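FMN-dependent NADH:quinone oxidoreductase 1 (PDB 3U7I) probably reduces quinones and cleaves the azo bond of aromatic azo compounds with NADH, using one bound FMN per subunit of a homodimer. Local coordinates at residues S23-K28 against N201-V206; R143-Q148 against D181-R186. One frame throughout, in Å; residues are numbered along the deposited sequence.

Overall arrangement
Helix 22-37 follows the first strand, 6-11, of the flavodoxin-like fold. Its segment 23-28 meets segment 201-206 of the last helix, 195-214, so contact 1 closes a long loop of 172 residues. Contact 2 falls within that loop. It pairs strand 143-149 with the edge strand 181-187 of the five-stranded parallel sheet, across a connection that includes helix 165-177. Strand 181-187 is followed directly by helix 195-214. The centres of the two contacts are about 11 Å apart, and they touch. Ile-147 packs on helix 22-37 and Val-185 on helix 195-214, so contact 1 joins the two helices that cover one face of the strand pair.

Contact 1: S23-K28 against N201-V206; sequences SIKVFK and NAYKEV
The ring of Tyr-203 turns its edge to helix 22-37: Val-26 CA lies in the ring plane, 3.9 Å from Tyr-203 CE1. The ring also stacks with His-29, one helical turn beyond Lys-25. Two helices on the same side of the flavodoxin-like sheet meet here. Segments 23-28 and 201-206 run in roughly the same direction; their axes approach to 9.4 Å and cross at -37°. The contact is small and mostly apolar.

Val-26 is its centre. Its two methyls straddle the single methyl of Ala-202, with Val-26 CG2 3.7 Å from Ala-202 CB. Val-26 CG1 also reaches the next turn of helix 195-214 and meets Val-206 CG1 at 3.6 Å. The valine side chains cross there at about a right angle. Val-26 CG1 stands anti to its own backbone nitrogen (chi1 178°), which turns this branch to where it touches both Ala-202 and Val-206. The other branch of Val-206, CG2, lies against the backbone oxygen of Val-26.

The same side chains also reach the sheet: Val-26 packs on Ile-147, Ala-202 on Ala-187 and Val-206 on Val-185. Ser-23, at the start of the same helical segment, is one of three residues predicted to bind FMN. This places the segment close to the probable cofactor site.

Tyr-203 lies toward the more open side of the contact. Its CG is anti to the carbonyl carbon (chi1 -71°), and the ring reaches across to Lys-25. The phenol oxygen OH of Tyr-203 comes to 3.8 Å from Lys-25 CB, while the amine of the lysine leads away. A water donates to Lys-25 O at 2.7 Å and has a weak, longer link of 3.4 Å to Tyr-203 OH.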
loop_
_atom_site.group_PDB
_atom_site.type_symbol
_atom_site.label_atom_id
_atom_site.label_comp_id
_atom_site.label_asym_id
_atom_site.label_seq_id
_atom_site.Cartn_x
_atom_site.Cartn_y
_atom_site.Cartn_z
ATOM N N SER C 23 -6.970 -11.793 -13.258
ATOM C CA SER C 23 -7.778 -11.686 -12.044
ATOM C C SER C 23 -9.253 -11.365 -12.346
ATOM O O SER C 23 -10.153 -11.832 -11.652
ATOM C CB SER C 23 -7.182 -10.666 -11.068
ATOM O OG SER C 23 -7.160 -9.362 -11.619
ATOM N N ILE C 24 -9.500 -10.578 -13.386
ATOM C CA ILE C 24 -10.873 -10.271 -13.788
ATOM C C ILE C 24 -11.576 -11.497 -14.405
ATOM O O ILE C 24 -12.737 -11.756 -14.100
ATOM C CB ILE C 24 -10.932 -9.041 -14.730
ATOM C CG1 ILE C 24 -10.420 -7.789 -13.998
ATOM C CG2 ILE C 24 -12.347 -8.825 -15.239
ATOM C CD1 ILE C 24 -10.140 -6.583 -14.896
ATOM N N LYS C 25 -10.870 -12.255 -15.249
ATOM C CA LYS C 25 -11.398 -13.518 -15.769
ATOM C C LYS C 25 -11.752 -14.474 -14.643
ATOM O O LYS C 25 -12.833 -15.054 -14.636
ATOM C CB LYS C 25 -10.404 -14.211 -16.711
ATOM C CG LYS C 25 -10.437 -13.689 -18.124
ATOM C CD LYS C 25 -9.548 -14.488 -19.060
ATOM C CE LYS C 25 -9.298 -13.688 -20.335
ATOM N NZ LYS C 25 -9.164 -14.531 -21.562
ATOM N N VAL C 26 -10.832 -14.648 -13.698
ATOM C CA VAL C 26 -11.060 -15.562 -12.578
ATOM C C VAL C 26 -12.238 -15.107 -11.705
ATOM O O VAL C 26 -13.053 -15.922 -11.271
ATOM C CB VAL C 26 -9.783 -15.731 -11.729
ATOM C CG1 VAL C 26 -10.038 -16.650 -10.540
ATOM C CG2 VAL C 26 -8.645 -16.265 -12.592
ATOM N N PHE C 27 -12.324 -13.800 -11.460
ATOM C CA PHE C 27 -13.445 -13.221 -10.722
ATOM C C PHE C 27 -14.790 -13.448 -11.420
ATOM O O PHE C 27 -15.788 -13.790 -10.777
ATOM C CB PHE C 27 -13.238 -11.716 -10.496
ATOM C CG PHE C 27 -14.512 -10.985 -10.178
ATOM C CD1 PHE C 27 -15.204 -11.260 -9.007
ATOM C CD2 PHE C 27 -15.033 -10.047 -11.059
ATOM C CE1 PHE C 27 -16.388 -10.612 -8.709
ATOM C CE2 PHE C 27 -16.218 -9.386 -10.764
ATOM C CZ PHE C 27 -16.898 -9.675 -9.586
ATOM N N LYS C 28 -14.825 -13.232 -12.732
ATOM C CA LYS C 28 -16.063 -13.408 -13.484
ATOM C C LYS C 28 -16.512 -14.874 -13.471
ATOM O O LYS C 28 -17.709 -15.179 -13.408
ATOM C CB LYS C 28 -15.902 -12.883 -14.911
ATOM C CG LYS C 28 -15.766 -11.365 -14.994
ATOM C CD LYS C 28 -14.932 -10.958 -16.216
ATOM C CE LYS C 28 -15.670 -9.974 -17.111
ATOM N NZ LYS C 28 -16.942 -10.566 -17.626
ATOM N N ASN C 201 -6.586 -23.714 -13.334
ATOM C CA ASN C 201 -6.341 -24.005 -11.926
ATOM C C ASN C 201 -7.095 -23.049 -10.999
ATOM O O ASN C 201 -7.661 -23.469 -9.989
ATOM C CB ASN C 201 -4.845 -23.990 -11.623
ATOM C CG ASN C 201 -4.145 -25.252 -12.094
ATOM O OD1 ASN C 201 -4.674 -26.358 -11.946
ATOM N ND2 ASN C 201 -2.954 -25.095 -12.669
ATOM N N ALA C 202 -7.106 -21.768 -11.366
ATOM C CA ALA C 202 -7.798 -20.728 -10.608
ATOM C C ALA C 202 -9.310 -20.897 -10.706
ATOM O O ALA C 202 -10.022 -20.748 -9.714
ATOM C CB ALA C 202 -7.393 -19.362 -11.098
ATOM N N TYR C 203 -9.800 -21.203 -11.905
ATOM C CA TYR C 203 -11.219 -21.481 -12.087
ATOM C C TYR C 203 -11.695 -22.559 -11.115
ATOM O O TYR C 203 -12.756 -22.423 -10.504
ATOM C CB TYR C 203 -11.520 -21.923 -13.519
ATOM C CG TYR C 203 -11.417 -20.828 -14.562
ATOM C CD1 TYR C 203 -11.387 -19.484 -14.200
ATOM C CD2 TYR C 203 -11.363 -21.142 -15.918
ATOM C CE1 TYR C 203 -11.295 -18.482 -15.164
ATOM C CE2 TYR C 203 -11.271 -20.154 -16.883
ATOM C CZ TYR C 203 -11.238 -18.831 -16.504
ATOM O OH TYR C 203 -11.144 -17.860 -17.475
ATOM N N LYS C 204 -10.918 -23.629 -10.967
ATOM C CA LYS C 204 -11.326 -24.733 -10.103
ATOM C C LYS C 204 -11.409 -24.311 -8.642
ATOM O O LYS C 204 -12.372 -24.641 -7.943
ATOM C CB LYS C 204 -10.389 -25.931 -10.233
ATOM C CG LYS C 204 -10.920 -27.178 -9.526
ATOM C CD LYS C 204 -9.789 -28.065 -9.021
ATOM C CE LYS C 204 -10.305 -29.141 -8.071
ATOM N NZ LYS C 204 -9.193 -29.795 -7.311
ATOM N N GLU C 205 -10.396 -23.586 -8.183
ATOM C CA GLU C 205 -10.380 -23.075 -6.814
ATOM C C GLU C 205 -11.536 -22.127 -6.498
ATOM O O GLU C 205 -12.079 -22.154 -5.385
ATOM C CB GLU C 205 -9.069 -22.349 -6.530
ATOM C CG GLU C 205 -7.856 -23.231 -6.493
ATOM C CD GLU C 205 -6.690 -22.524 -5.840
ATOM O OE1 GLU C 205 -5.599 -22.498 -6.450
ATOM O OE2 GLU C 205 -6.872 -21.989 -4.719
ATOM N N VAL C 206 -11.902 -21.273 -7.454
ATOM C CA VAL C 206 -12.972 -20.309 -7.195
ATOM C C VAL C 206 -14.360 -20.938 -7.316
ATOM O O VAL C 206 -15.338 -20.400 -6.789
ATOM C CB VAL C 206 -12.871 -19.039 -8.074
ATOM C CG1 VAL C 206 -11.649 -18.210 -7.669
ATOM C CG2 VAL C 206 -12.830 -19.403 -9.551
HETATM O O HOH W 1 -13.921 -15.928 -16.941
#

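Contact 2: R143-Q148 against D181-R186; sequences RMLVIQ and DYQIVR
Two neighbouring parallel strands of the flavodoxin-like sheet pair here, 143-148 with the edge segment 181-186. Five backbone hydrogen bonds join them in the stagger of a parallel ladder. Met-144 and Val-146 each use both N and O, and Gln-148 N closes the row on Val-185 O at 3.0 Å, with an angle of 176° at the hydrogen.

On one face, Leu-145 CD1 lies along the extended chain of Gln-183, 3.7 Å from its CG, and also touches Val-185 CG2. Helices 22-37 and 195-214 cover this face. The amide oxygen of Gln-183 is held by Arg-212, which also forms a salt bridge with Asp-181. Arg-143 CG runs beside Asp-181, but its guanidinium turns away to Thr-97 and Leu-213.

Helix 165-177 packs on the other face. Tyr-182 CG is anti to the backbone nitrogen (chi1 176°), and the ring extends along the strand pair past selenomethionine Met-144 to Val-146. The Tyr-182 hydroxyl is hydrogen-bonded to His-167. Ile-184 CD1 touches Val-146 CG1 at 3.9 Å and lies over one face of the Arg-186 guanidinium, offset toward its rim. Glu-164 binds both Arg-186 and Gln-148. At the Tyr-182 ring, Val-146 CG2 comes to 3.5 Å from the phenol oxygen OH and 3.7 Å from CE1.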
loop_
_atom_site.group_PDB
_atom_site.type_symbol
_atom_site.label_atom_id
_atom_site.label_comp_id
_atom_site.label_asym_id
_atom_site.label_seq_id
_atom_site.Cartn_x
_atom_site.Cartn_y
_atom_site.Cartn_z
ATOM N N ARG C 143 -17.117 -13.211 5.976
ATOM C CA ARG C 143 -16.190 -14.002 5.172
ATOM C C ARG C 143 -15.491 -13.154 4.115
ATOM O O ARG C 143 -16.066 -12.218 3.560
ATOM C CB ARG C 143 -16.901 -15.177 4.493
ATOM C CG ARG C 143 -17.676 -16.083 5.418
ATOM C CD ARG C 143 -19.157 -15.670 5.520
ATOM N NE ARG C 143 -19.807 -15.606 4.210
ATOM C CZ ARG C 143 -20.396 -16.639 3.609
ATOM N NH1 ARG C 143 -20.421 -17.833 4.194
ATOM N NH2 ARG C 143 -20.959 -16.479 2.416
HETATM N N MSE C 144 -14.248 -13.506 3.823
HETATM C CA MSE C 144 -13.467 -12.773 2.836
HETATM C C MSE C 144 -12.772 -13.729 1.873
HETATM O O MSE C 144 -12.173 -14.726 2.284
HETATM C CB MSE C 144 -12.438 -11.858 3.519
HETATM C CG MSE C 144 -11.301 -11.381 2.604
HETATM SE SE MSE C 144 -11.748 -9.970 1.294
HETATM C CE MSE C 144 -12.175 -8.514 2.531
ATOM N N LEU C 145 -12.871 -13.412 0.586
ATOM C CA LEU C 145 -12.161 -14.133 -0.464
ATOM C C LEU C 145 -11.330 -13.130 -1.242
ATOM O O LEU C 145 -11.840 -12.101 -1.685
ATOM C CB LEU C 145 -13.133 -14.844 -1.403
ATOM C CG LEU C 145 -12.502 -15.552 -2.606
ATOM C CD1 LEU C 145 -11.747 -16.814 -2.175
ATOM C CD2 LEU C 145 -13.572 -15.882 -3.648
ATOM N N VAL C 146 -10.044 -13.418 -1.399
ATOM C CA VAL C 146 -9.173 -12.556 -2.189
ATOM C C VAL C 146 -8.793 -13.273 -3.483
ATOM O O VAL C 146 -8.373 -14.431 -3.449
ATOM C CB VAL C 146 -7.897 -12.182 -1.405
ATOM C CG1 VAL C 146 -6.946 -11.373 -2.284
ATOM C CG2 VAL C 146 -8.255 -11.412 -0.147
ATOM N N ILE C 147 -8.977 -12.605 -4.617
ATOM C CA ILE C 147 -8.578 -13.156 -5.908
ATOM C C ILE C 147 -7.380 -12.363 -6.422
ATOM O O ILE C 147 -7.517 -11.216 -6.850
ATOM C CB ILE C 147 -9.740 -13.102 -6.941
ATOM C CG1 ILE C 147 -10.868 -14.054 -6.518
ATOM C CG2 ILE C 147 -9.234 -13.460 -8.335
ATOM C CD1 ILE C 147 -12.126 -13.926 -7.354
ATOM N N GLN C 148 -6.207 -12.986 -6.408
ATOM C CA GLN C 148 -4.962 -12.292 -6.764
ATOM C C GLN C 148 -4.230 -12.919 -7.944
ATOM O O GLN C 148 -3.890 -14.104 -7.907
ATOM C CB GLN C 148 -4.019 -12.245 -5.548
ATOM C CG GLN C 148 -2.630 -11.644 -5.810
ATOM C CD GLN C 148 -1.758 -11.634 -4.556
ATOM O OE1 GLN C 148 -1.777 -10.672 -3.780
ATOM N NE2 GLN C 148 -0.995 -12.709 -4.346
ATOM N N ASP C 181 -12.586 -15.663 8.706
ATOM C CA ASP C 181 -12.803 -16.598 7.601
ATOM C C ASP C 181 -12.226 -15.995 6.318
ATOM O O ASP C 181 -12.878 -15.205 5.636
ATOM C CB ASP C 181 -14.297 -16.898 7.437
ATOM C CG ASP C 181 -14.570 -18.048 6.467
ATOM O OD1 ASP C 181 -13.758 -18.296 5.552
ATOM O OD2 ASP C 181 -15.619 -18.701 6.619
ATOM N N TYR C 182 -10.985 -16.363 6.016
ATOM C CA TYR C 182 -10.227 -15.756 4.926
ATOM C C TYR C 182 -9.680 -16.827 3.983
ATOM O O TYR C 182 -9.141 -17.844 4.420
ATOM C CB TYR C 182 -9.074 -14.938 5.512
ATOM C CG TYR C 182 -8.126 -14.315 4.509
ATOM C CD1 TYR C 182 -8.194 -12.966 4.222
ATOM C CD2 TYR C 182 -7.146 -15.069 3.878
ATOM C CE1 TYR C 182 -7.329 -12.379 3.324
ATOM C CE2 TYR C 182 -6.273 -14.487 2.973
ATOM C CZ TYR C 182 -6.375 -13.130 2.700
ATOM O OH TYR C 182 -5.513 -12.519 1.805
ATOM N N GLN C 183 -9.845 -16.599 2.685
ATOM C CA GLN C 183 -9.218 -17.432 1.677
ATOM C C GLN C 183 -8.635 -16.543 0.602
ATOM O O GLN C 183 -9.236 -15.543 0.212
ATOM C CB GLN C 183 -10.211 -18.394 1.035
ATOM C CG GLN C 183 -9.634 -19.092 -0.199
ATOM C CD GLN C 183 -10.517 -20.191 -0.732
ATOM O OE1 GLN C 183 -11.714 -20.246 -0.433
ATOM N NE2 GLN C 183 -9.929 -21.090 -1.521
ATOM N N ILE C 184 -7.448 -16.898 0.137
ATOM C CA ILE C 184 -6.900 -16.276 -1.056
ATOM C C ILE C 184 -6.714 -17.310 -2.178
ATOM O O ILE C 184 -6.149 -18.395 -1.974
ATOM C CB ILE C 184 -5.585 -15.506 -0.776
ATOM C CG1 ILE C 184 -5.044 -14.915 -2.079
ATOM C CG2 ILE C 184 -4.557 -16.412 -0.086
ATOM C CD1 ILE C 184 -3.983 -13.862 -1.896
ATOM N N VAL C 185 -7.230 -16.974 -3.354
ATOM C CA VAL C 185 -6.958 -17.753 -4.548
ATOM C C VAL C 185 -5.853 -17.042 -5.341
ATOM O O VAL C 185 -5.997 -15.880 -5.727
ATOM C CB VAL C 185 -8.224 -17.941 -5.393
ATOM C CG1 VAL C 185 -7.891 -18.642 -6.711
ATOM C CG2 VAL C 185 -9.287 -18.730 -4.598
ATOM N N ARG C 186 -4.740 -17.741 -5.549
ATOM C CA ARG C 186 -3.593 -17.180 -6.251
ATOM C C ARG C 186 -3.517 -17.668 -7.694
ATOM O O ARG C 186 -3.073 -18.792 -7.963
ATOM C CB ARG C 186 -2.291 -17.531 -5.523
ATOM C CG ARG C 186 -2.166 -16.939 -4.129
ATOM C CD ARG C 186 -0.784 -17.207 -3.541
ATOM N NE ARG C 186 -0.653 -16.639 -2.200
ATOM C CZ ARG C 186 -1.166 -17.191 -1.107
ATOM N NH1 ARG C 186 -1.853 -18.324 -1.182
ATOM N NH2 ARG C 186 -0.993 -16.608 0.068
HETATM O O HOH W 2 -13.466 -17.025 2.901
#